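PDB 6RK0: flavin-nucleotide-binding protein from Azotobacter vinelandii, which probably serves as a low-potential terminal oxidase associated with the iron-only nitrogenase, carrying FAD and heme b in a flavocytochrome. Local coordinates for residues D40-A45 / L90-L95; G97-R102 / A191-I196; N108-S113 / K172-P177. All blocks are in the same frame, centred on the assembly; numbering follows the deposited sequence. Where two conformers were deposited one is given.

Contact 1. Residues D40-A45 / L90-L95; sequences DATPLA and LTVSLL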
loop_
_atom_site.group_PDB
_atom_site.type_symbol
_atom_site.label_atom_id
_atom_site.label_comp_id
_atom_site.label_asym_id
_atom_site.label_seq_id
_atom_site.Cartn_x
_atom_site.Cartn_y
_atom_site.Cartn_z
ATOM N N ASP A 40 -14.266 -1.753 -0.424
ATOM C CA ASP A 40 -15.010 -1.086 0.626
ATOM C C ASP A 40 -14.292 -1.158 1.968
ATOM O O ASP A 40 -14.683 -0.457 2.890
ATOM C CB ASP A 40 -16.401 -1.699 0.759
ATOM C CG ASP A 40 -17.308 -1.378 -0.418
ATOM O OD1 ASP A 40 -16.955 -0.495 -1.232
ATOM O OD2 ASP A 40 -18.387 -2.026 -0.514
ATOM N N ALA A 41 -13.262 -1.984 2.099
ATOM C CA ALA A 41 -12.586 -2.218 3.361
ATOM C C ALA A 41 -11.507 -1.204 3.699
ATOM O O ALA A 41 -11.039 -1.199 4.846
ATOM C CB ALA A 41 -11.984 -3.610 3.390
ATOM N N THR A 42 -11.093 -0.360 2.758
ATOM C CA THR A 42 -9.908 0.458 2.950
ATOM C C THR A 42 -9.995 1.684 2.057
ATOM O O THR A 42 -10.545 1.603 0.965
ATOM C CB THR A 42 -8.642 -0.358 2.638
ATOM O OG1 THR A 42 -7.518 0.506 2.835
ATOM C CG2 THR A 42 -8.632 -0.934 1.228
ATOM N N PRO A 43 -9.397 2.806 2.473
ATOM C CA PRO A 43 -9.363 3.994 1.620
ATOM C C PRO A 43 -8.105 4.115 0.791
ATOM O O PRO A 43 -8.035 5.066 -0.000
ATOM C CB PRO A 43 -9.406 5.129 2.643
ATOM C CG PRO A 43 -8.605 4.580 3.794
ATOM C CD PRO A 43 -8.966 3.115 3.851
ATOM N N LEU A 44 -7.110 3.239 0.972
ATOM C CA LEU A 44 -5.788 3.482 0.394
ATOM C C LEU A 44 -5.537 2.635 -0.852
ATOM O O LEU A 44 -5.480 1.385 -0.766
ATOM C CB LEU A 44 -4.693 3.216 1.432
ATOM C CG LEU A 44 -3.251 3.392 0.960
ATOM C CD1 LEU A 44 -2.994 4.807 0.460
ATOM C CD2 LEU A 44 -2.264 2.997 2.050
ATOM N N ALA A 45 -5.306 3.320 -1.979
ATOM C CA ALA A 45 -4.954 2.701 -3.261
ATOM C C ALA A 45 -3.561 3.126 -3.685
ATOM O O ALA A 45 -3.003 4.105 -3.170
ATOM C CB ALA A 45 -5.955 3.116 -4.334
ATOM N N LEU A 90 -5.059 0.474 -11.026
ATOM C CA LEU A 90 -5.320 0.950 -9.662
ATOM C C LEU A 90 -5.334 -0.298 -8.778
ATOM O O LEU A 90 -6.178 -1.191 -8.957
ATOM C CB LEU A 90 -6.624 1.740 -9.620
ATOM C CG LEU A 90 -6.956 2.407 -8.286
ATOM C CD1 LEU A 90 -7.878 3.602 -8.511
ATOM C CD2 LEU A 90 -7.593 1.410 -7.305
ATOM N N THR A 91 -4.371 -0.389 -7.861
ATOM C CA THR A 91 -4.229 -1.535 -6.980
ATOM C C THR A 91 -4.635 -1.155 -5.572
ATOM O O THR A 91 -4.229 -0.103 -5.051
ATOM C CB THR A 91 -2.778 -2.051 -7.016
ATOM O OG1 THR A 91 -2.555 -2.561 -8.332
ATOM C CG2 THR A 91 -2.529 -3.125 -5.962
ATOM N N VAL A 92 -5.388 -2.034 -4.916
ATOM C CA VAL A 92 -5.756 -1.880 -3.522
ATOM C C VAL A 92 -5.321 -3.140 -2.818
ATOM O O VAL A 92 -5.785 -4.236 -3.152
ATOM C CB VAL A 92 -7.266 -1.635 -3.362
ATOM C CG1 VAL A 92 -7.611 -1.578 -1.884
ATOM C CG2 VAL A 92 -7.673 -0.345 -4.077
ATOM N N SER A 93 -4.440 -2.996 -1.828
ATOM C CA SER A 93 -3.923 -4.134 -1.074
ATOM C C SER A 93 -4.233 -3.978 0.410
ATOM O O SER A 93 -4.167 -2.883 0.972
ATOM C CB SER A 93 -2.431 -4.348 -1.256
ATOM O OG SER A 93 -1.715 -3.225 -0.932
ATOM N N LEU A 94 -4.470 -5.112 1.066
ATOM C CA LEU A 94 -4.552 -5.230 2.521
ATOM C C LEU A 94 -3.709 -6.403 2.960
ATOM O O LEU A 94 -3.943 -7.547 2.541
ATOM C CB LEU A 94 -5.979 -5.358 3.034
ATOM C CG LEU A 94 -6.802 -4.078 2.952
ATOM C CD1 LEU A 94 -8.269 -4.369 3.169
ATOM C CD2 LEU A 94 -6.290 -3.020 3.930
ATOM N N LEU A 95 -2.751 -6.137 3.843
ATOM C CA LEU A 95 -1.918 -7.167 4.470
ATOM C C LEU A 95 -2.617 -7.658 5.731
ATOM O O LEU A 95 -2.891 -6.870 6.642
ATOM C CB LEU A 95 -0.543 -6.579 4.772
ATOM C CG LEU A 95 0.394 -7.474 5.557
ATOM C CD1 LEU A 95 0.668 -8.820 4.835
ATOM C CD2 LEU A 95 1.704 -6.725 5.812
HETATM O O HOH W 1 -5.236 -0.393 1.474
HETATM O O HOH W 2 -3.193 -0.201 -1.452
#
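Strands 44-51 and 88-100 are antiparallel neighbours in the beta-barrel core of this flavin-binding fold, and where the first of them begins, Thr42 and Ala45 settle against Val92 and Leu94. The two segments diverge here, CA atoms lying 4.7 Å apart for Ala45 and Val92 but 7.8 Å apart for Thr42 and Leu94, and side chains and water fill the widening wedge. Thr42 serves both needs. It directs OG1 away from its own N (chi1 180°), which leaves CG2 facing the other strand, where that methyl slides past Val92 in a tight contact, CG2 to CG1 3.3 Å. It also meets Leu94 tip to tip, while CD1 of Leu94 extends to the methyl of Ala41. Alanine suits position 45 because its small side chain fits between two larger ones: Ala45 CB lies 3.8 Å from Leu90 CD2, and Val92 also packs on it. The polar atoms are bridged by two waters. One accepts from Thr42 OG1 at 2.8 Å and donates to the carbonyl oxygens of Leu44 and Ser93; the other donates to Leu44 O as well and accepts from Ser93 N at 3.1 Å. Leu44 O is thus gripped by both waters, while Leu44 N makes a weak bond back to Thr42 OG1. Leu44 itself touches the bound FAD. Strand 54-65 flanks the site through the backbone pairing of Ala45 with Thr60, strand 108-118 lies along the other edge of strand 88-100, with Val92 on Val114, and Thr91 OG1 bonds to Val57 O of the second subunit.

Contact 2. Residues G97-R102 / A191-I196; sequences GLVIAR and AGVIPI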
loop_
_atom_site.group_PDB
_atom_site.type_symbol
_atom_site.label_atom_id
_atom_site.label_comp_id
_atom_site.label_asym_id
_atom_site.label_seq_id
_atom_site.Cartn_x
_atom_site.Cartn_y
_atom_site.Cartn_z
ATOM N N GLY A 97 -1.732 -10.902 7.462
ATOM C CA GLY A 97 -0.976 -11.737 8.380
ATOM C C GLY A 97 0.310 -12.195 7.744
ATOM O O GLY A 97 0.433 -12.223 6.523
ATOM N N LEU A 98 1.267 -12.581 8.590
ATOM C CA LEU A 98 2.500 -13.239 8.169
ATOM C C LEU A 98 2.323 -14.744 8.378
ATOM O O LEU A 98 1.951 -15.182 9.474
ATOM C CB LEU A 98 3.687 -12.727 8.977
ATOM C CG LEU A 98 5.027 -13.322 8.576
ATOM C CD1 LEU A 98 5.421 -12.957 7.152
ATOM C CD2 LEU A 98 6.125 -12.913 9.541
ATOM N N VAL A 99 2.557 -15.523 7.314
ATOM C CA VAL A 99 2.348 -16.967 7.321
ATOM C C VAL A 99 3.718 -17.643 7.470
ATOM O O VAL A 99 4.590 -17.527 6.588
ATOM C CB VAL A 99 1.610 -17.419 6.049
ATOM C CG1 VAL A 99 1.461 -18.941 6.035
ATOM C CG2 VAL A 99 0.242 -16.759 5.927
ATOM N N ILE A 100 3.909 -18.298 8.619
ATOM C CA ILE A 100 5.155 -18.930 9.019
ATOM C C ILE A 100 5.022 -20.427 8.745
ATOM O O ILE A 100 4.213 -21.126 9.368
ATOM C CB ILE A 100 5.405 -18.688 10.509
ATOM C CG1 ILE A 100 5.545 -17.182 10.792
ATOM C CG2 ILE A 100 6.638 -19.435 10.992
ATOM C CD1 ILE A 100 5.464 -16.781 12.227
ATOM N N ALA A 101 5.794 -20.919 7.784
ATOM C CA ALA A 101 5.752 -22.306 7.356
ATOM C C ALA A 101 6.972 -23.059 7.887
ATOM O O ALA A 101 7.906 -22.482 8.440
ATOM C CB ALA A 101 5.698 -22.382 5.849
ATOM N N ARG A 102 6.976 -24.384 7.685
ATOM C CA ARG A 102 8.095 -25.243 8.062
ATOM C C ARG A 102 9.285 -25.088 7.138
ATOM O O ARG A 102 10.407 -25.389 7.554
ATOM C CB ARG A 102 7.618 -26.698 8.081
ATOM C CG ARG A 102 6.574 -26.974 9.113
ATOM C CD ARG A 102 5.704 -28.188 8.785
ATOM N NE ARG A 102 4.675 -28.390 9.779
ATOM C CZ ARG A 102 3.571 -27.655 9.889
ATOM N NH1 ARG A 102 3.238 -26.777 8.928
ATOM N NH2 ARG A 102 2.741 -27.847 10.903
ATOM N N ALA A 191 4.869 -23.758 13.014
ATOM C CA ALA A 191 4.230 -23.046 11.930
ATOM C C ALA A 191 2.993 -22.345 12.463
ATOM O O ALA A 191 2.414 -22.738 13.495
ATOM C CB ALA A 191 3.867 -24.017 10.819
ATOM N N GLY A 192 2.546 -21.314 11.754
ATOM C CA GLY A 192 1.363 -20.600 12.207
ATOM C C GLY A 192 1.263 -19.264 11.487
ATOM O O GLY A 192 1.870 -19.071 10.433
ATOM N N VAL A 193 0.441 -18.383 12.046
ATOM C CA VAL A 193 0.154 -17.097 11.412
ATOM C C VAL A 193 0.267 -16.009 12.471
ATOM O O VAL A 193 -0.244 -16.162 13.590
ATOM C CB VAL A 193 -1.265 -17.086 10.780
ATOM C CG1 VAL A 193 -1.628 -15.697 10.244
ATOM C CG2 VAL A 193 -1.359 -18.131 9.711
ATOM N N ILE A 194 0.894 -14.899 12.097
ATOM C CA ILE A 194 0.869 -13.691 12.917
ATOM C C ILE A 194 -0.155 -12.758 12.274
ATOM O O ILE A 194 0.129 -12.182 11.206
ATOM C CB ILE A 194 2.229 -12.994 13.030
ATOM C CG1 ILE A 194 3.315 -13.914 13.536
ATOM C CG2 ILE A 194 2.040 -11.755 13.914
ATOM C CD1 ILE A 194 4.689 -13.284 13.520
ATOM N N PRO A 195 -1.340 -12.581 12.863
ATOM C CA PRO A 195 -2.322 -11.690 12.242
ATOM C C PRO A 195 -1.858 -10.250 12.283
ATOM O O PRO A 195 -1.218 -9.808 13.242
ATOM C CB PRO A 195 -3.584 -11.871 13.086
ATOM C CG PRO A 195 -3.369 -13.173 13.857
ATOM C CD PRO A 195 -1.867 -13.222 14.072
ATOM N N ILE A 196 -2.240 -9.504 11.234
ATOM C CA ILE A 196 -1.901 -8.076 11.072
ATOM C C ILE A 196 -3.196 -7.372 10.694
ATOM O O ILE A 196 -3.950 -7.882 9.855
ATOM C CB ILE A 196 -0.869 -7.907 9.931
ATOM C CG1 ILE A 196 0.451 -8.597 10.279
ATOM C CG2 ILE A 196 -0.687 -6.418 9.548
ATOM C CD1 ILE A 196 1.395 -8.784 9.089
#
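Leu98 O accepts the N-H of Ile194 at 2.8 Å, and the CA-H of Val193 approaches the same oxygen at 3.3 Å from CA. The return bond from Leu98 N to Ile194 O completes one hydrogen-bonded antiparallel pair, and Ile100 with Gly192 forms the next in the same way, so four bonds zip strand 97-100 to strand 192-196. Branched residues suit these extended backbones and pack on both faces. Ile100 and Ile194 reach across one face, their CD1 methyls meeting at 3.8 Å; each holds CG1 beside its own backbone N (chi1 -62° and -55°), which carries the CD1 ends together. Leu98 lies on that face too and touches the heme. On the opposite face Val99 and Val193 make a looser contact.

Two glycines answer local crowding. A side chain at Gly97 would press on Val193 CG1 and Ile194 O, and at the backbone angles of Gly192 a CB would jam against the carbonyl of Ala191. Past the strand end, Arg102 stretches from CG to NE and brings one face of its guanidinium over the methyl of Ala191, NH1 to CB 3.4 Å, while NH1 forms salt bridges with Asp180 and with Asp206 of the second subunit. Gly192, Val193 and Ile196 also pair with a strand of that subunit, so the antiparallel sheet of the split barrel runs on from one subunit into the other.

Contact 3. Residues N108-S113 / K172-P177; sequences NCNFRS and KVRTGP. With FAD (flavin-adenine dinucleotide), chain G.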
loop_
_atom_site.group_PDB
_atom_site.type_symbol
_atom_site.label_atom_id
_atom_site.label_comp_id
_atom_site.label_asym_id
_atom_site.label_seq_id
_atom_site.Cartn_x
_atom_site.Cartn_y
_atom_site.Cartn_z
ATOM N N ASN A 108 4.602 -17.071 3.638
ATOM C CA ASN A 108 3.643 -16.392 2.796
ATOM C C ASN A 108 3.022 -15.269 3.594
ATOM O O ASN A 108 3.495 -14.918 4.688
ATOM C CB ASN A 108 2.631 -17.400 2.215
ATOM C CG ASN A 108 2.241 -17.062 0.808
ATOM O OD1 ASN A 108 1.530 -16.095 0.562
ATOM N ND2 ASN A 108 2.732 -17.831 -0.135
ATOM N N CYS A 109 1.953 -14.695 3.061
ATOM C CA CYS A 109 1.178 -13.749 3.844
ATOM C C CYS A 109 -0.286 -13.935 3.501
ATOM O O CYS A 109 -0.636 -14.340 2.392
ATOM C CB CYS A 109 1.598 -12.288 3.651
ATOM S SG CYS A 109 1.085 -11.563 2.071
ATOM N N ASN A 110 -1.129 -13.666 4.482
ATOM C CA ASN A 110 -2.563 -13.566 4.229
ATOM C C ASN A 110 -2.834 -12.139 3.786
ATOM O O ASN A 110 -2.205 -11.185 4.264
ATOM C CB ASN A 110 -3.367 -13.971 5.448
ATOM C CG ASN A 110 -3.350 -15.480 5.631
ATOM O OD1 ASN A 110 -3.262 -16.216 4.622
ATOM N ND2 ASN A 110 -3.432 -15.949 6.859
ATOM N N PHE A 111 -3.758 -11.983 2.851
ATOM C CA PHE A 111 -3.948 -10.686 2.210
ATOM C C PHE A 111 -5.245 -10.698 1.422
ATOM O O PHE A 111 -5.800 -11.764 1.091
ATOM C CB PHE A 111 -2.774 -10.354 1.267
ATOM C CG PHE A 111 -2.630 -11.285 0.104
ATOM C CD1 PHE A 111 -3.305 -11.054 -1.098
ATOM C CD2 PHE A 111 -1.843 -12.417 0.196
ATOM C CE1 PHE A 111 -3.170 -11.939 -2.171
ATOM C CE2 PHE A 111 -1.699 -13.296 -0.901
ATOM C CZ PHE A 111 -2.360 -13.028 -2.079
ATOM N N ARG A 112 -5.644 -9.495 1.038
ATOM C CA ARG A 112 -6.668 -9.256 0.019
ATOM C C ARG A 112 -6.115 -8.227 -0.941
ATOM O O ARG A 112 -5.598 -7.196 -0.487
ATOM C CB ARG A 112 -7.958 -8.705 0.660
ATOM C CG ARG A 112 -8.674 -9.701 1.550
ATOM C CD ARG A 112 -9.616 -9.012 2.525
ATOM N NE ARG A 112 -8.847 -8.391 3.592
ATOM C CZ ARG A 112 -9.375 -7.549 4.474
ATOM N NH1 ARG A 112 -10.625 -7.100 4.319
ATOM N NH2 ARG A 112 -8.665 -7.131 5.500
ATOM N N SER A 113 -6.234 -8.450 -2.245
ATOM C CA SER A 113 -5.800 -7.432 -3.188
ATOM C C SER A 113 -6.663 -7.439 -4.428
ATOM O O SER A 113 -7.120 -8.504 -4.887
ATOM C CB SER A 113 -4.338 -7.489 -3.547
ATOM O OG SER A 113 -3.999 -8.672 -4.150
ATOM N N LYS A 172 -6.930 -11.313 -5.718
ATOM C CA LYS A 172 -6.336 -12.475 -5.098
ATOM C C LYS A 172 -6.551 -12.337 -3.610
ATOM O O LYS A 172 -6.412 -11.238 -3.055
ATOM C CB LYS A 172 -4.820 -12.656 -5.414
ATOM C CG LYS A 172 -4.547 -13.039 -6.859
ATOM C CD LYS A 172 -3.077 -13.056 -7.197
ATOM C CE LYS A 172 -2.245 -14.214 -6.598
ATOM N NZ LYS A 172 -0.809 -14.087 -6.998
ATOM N N VAL A 173 -6.885 -13.454 -2.956
ATOM C CA VAL A 173 -7.127 -13.490 -1.518
ATOM C C VAL A 173 -6.475 -14.730 -0.956
ATOM O O VAL A 173 -6.680 -15.828 -1.492
ATOM C CB VAL A 173 -8.646 -13.509 -1.203
ATOM C CG1 VAL A 173 -8.880 -13.666 0.297
ATOM C CG2 VAL A 173 -9.318 -12.250 -1.748
ATOM N N ARG A 174 -5.743 -14.568 0.147
ATOM C CA ARG A 174 -5.259 -15.702 0.922
ATOM C C ARG A 174 -5.699 -15.527 2.358
ATOM O O ARG A 174 -5.540 -14.435 2.927
ATOM C CB ARG A 174 -3.741 -15.869 0.872
ATOM C CG ARG A 174 -3.309 -17.246 1.397
ATOM C CD ARG A 174 -1.847 -17.246 1.841
ATOM N NE ARG A 174 -1.348 -18.597 2.090
ATOM C CZ ARG A 174 -1.595 -19.326 3.180
ATOM N NH1 ARG A 174 -2.229 -18.824 4.232
ATOM N NH2 ARG A 174 -1.137 -20.590 3.209
ATOM N N THR A 175 -6.218 -16.609 2.939
ATOM C CA THR A 175 -6.571 -16.693 4.342
ATOM C C THR A 175 -6.031 -18.006 4.917
ATOM O O THR A 175 -5.687 -18.917 4.175
ATOM C CB THR A 175 -8.103 -16.662 4.570
ATOM O OG1 THR A 175 -8.708 -17.795 3.921
ATOM C CG2 THR A 175 -8.757 -15.391 4.019
ATOM N N GLY A 176 -6.039 -18.105 6.242
ATOM C CA GLY A 176 -5.844 -19.373 6.922
ATOM C C GLY A 176 -4.400 -19.753 7.169
ATOM O O GLY A 176 -3.467 -18.957 7.006
ATOM N N PRO A 177 -4.202 -21.015 7.575
ATOM C CA PRO A 177 -2.891 -21.458 8.058
ATOM C C PRO A 177 -1.880 -21.617 6.931
ATOM O O PRO A 177 -2.203 -21.594 5.726
ATOM C CB PRO A 177 -3.191 -22.821 8.745
ATOM C CG PRO A 177 -4.636 -22.849 8.944
ATOM C CD PRO A 177 -5.266 -22.000 7.882
HETATM P PA FAD G . 0.414 -12.960 -13.067
HETATM O O1A FAD G . -0.440 -14.081 -12.607
HETATM O O2A FAD G . 1.350 -13.212 -14.204
HETATM O O5B FAD G . -0.493 -11.692 -13.380
HETATM C C5B FAD G . -1.558 -11.808 -14.348
HETATM C C4B FAD G . -2.732 -10.982 -13.894
HETATM O O4B FAD G . -3.173 -11.455 -12.604
HETATM C C3B FAD G . -2.450 -9.507 -13.653
HETATM O O3B FAD G . -2.386 -8.767 -14.854
HETATM C C2B FAD G . -3.580 -9.123 -12.703
HETATM O O2B FAD G . -4.740 -8.853 -13.451
HETATM C C1B FAD G . -3.740 -10.390 -11.862
HETATM N N9A FAD G . -3.035 -10.314 -10.582
HETATM C C8A FAD G . -1.734 -10.630 -10.311
HETATM N N7A FAD G . -1.389 -10.383 -9.074
HETATM C C5A FAD G . -2.529 -9.857 -8.496
HETATM C C6A FAD G . -2.808 -9.389 -7.190
HETATM N N6A FAD G . -1.905 -9.340 -6.192
HETATM N N1A FAD G . -4.053 -8.912 -6.953
HETATM C C2A FAD G . -4.948 -8.930 -7.943
HETATM N N3A FAD G . -4.809 -9.336 -9.206
HETATM C C4A FAD G . -3.555 -9.811 -9.413
HETATM N N1 FAD G . 4.378 -11.845 -4.637
HETATM C C2 FAD G . 5.692 -12.226 -4.617
HETATM O O2 FAD G . 6.209 -12.827 -5.569
HETATM N N3 FAD G . 6.485 -11.911 -3.536
HETATM C C4 FAD G . 6.070 -11.231 -2.432
HETATM O O4 FAD G . 6.850 -10.927 -1.530
HETATM C C4X FAD G . 4.665 -10.886 -2.443
HETATM N N5 FAD G . 4.155 -10.244 -1.375
HETATM C C5X FAD G . 2.820 -9.841 -1.435
HETATM C C6 FAD G . 2.283 -9.107 -0.362
HETATM C C7 FAD G . 0.965 -8.655 -0.389
HETATM C C7M FAD G . 0.403 -7.885 0.787
HETATM C C8 FAD G . 0.169 -8.933 -1.522
HETATM C C8M FAD G . -1.218 -8.400 -1.637
HETATM C C9 FAD G . 0.695 -9.692 -2.565
HETATM C C9A FAD G . 2.007 -10.126 -2.549
HETATM N N10 FAD G . 2.562 -10.899 -3.595
HETATM C C10 FAD G . 3.909 -11.216 -3.598
HETATM C "C1'" FAD G . 1.780 -11.279 -4.783
HETATM C "C2'" FAD G . 1.994 -10.320 -5.940
HETATM O "O2'" FAD G . 1.182 -9.173 -5.760
HETATM C "C3'" FAD G . 1.635 -10.991 -7.263
HETATM O "O3'" FAD G . 0.290 -11.446 -7.213
HETATM C "C4'" FAD G . 2.550 -12.159 -7.610
HETATM O "O4'" FAD G . 3.913 -11.750 -7.493
HETATM C "C5'" FAD G . 2.319 -12.627 -9.024
HETATM O "O5'" FAD G . 2.456 -11.512 -9.931
HETATM P P FAD G . 2.585 -11.727 -11.488
HETATM O O1P FAD G . 3.695 -12.686 -11.828
HETATM O O2P FAD G . 2.614 -10.345 -12.125
HETATM O O3P FAD G . 1.170 -12.403 -11.791
#
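Arg174 and Asn110 cross obliquely, guanidinium and amide planes turned 26° apart, and NH1 of Arg174 gives a fairly straight bond of 2.8 Å to Asn110 OD1, which lies in the guanidinium plane. The amide's other end is fixed too: Asn110 ND2 meets a lone pair of Gly176 O at 3.0 Å. Extended from CG to NE, the Arg174 chain passes Cys109 O, which is buried with no polar partner, and its NH1 and NH2 both grip Pro177 O from the same face. With a leucine in place of Arg174, Asn110 OD1 and Pro177 O would probably be left without these donors, and the turn after the strand would be freer to shift.

From this end toward the cofactor, strands 108-118 and 169-174 pair antiparallel in the split barrel. Phe111, its CG between backbone N and carbonyl carbon (chi1 64°), is held as a plate: Arg174 N lies over the centre of one face, and FAD C8 sits over the rim of the other, with FAD C8M 3.4 Å from CD1. Ser113 OG donates to FAD N1A at 2.8 Å. Lys172, bent at chi3, lays CD against the adenine, 3.5 Å from FAD C5A, and sends NZ to FAD O3' at 2.9 Å and to a heme propionate oxygen.

All three contacts are buried, but contact 1 lies about 2 Å, contact 3 about 16 Å and contact 2 about 24 Å away, each from the contact's centre to the centre of the chain. Contacts 1 and 2 share strand 88-100 and both meet the second subunit; strand 108-118 of contact 3 lies beside that strand, linked by probable hydrogen bonds between Leu94 N and Arg112 O and between Gly97 O and Asn110 N. Contacts 2 and 3 have regular antiparallel backbone bonding, which contact 1 replaces with waters among methyls. Glycines and the cross-subunit sheet mark contact 2; charged and aromatic side chains beside the cofactors mark contact 3, nested within the loop that contact 2 closes.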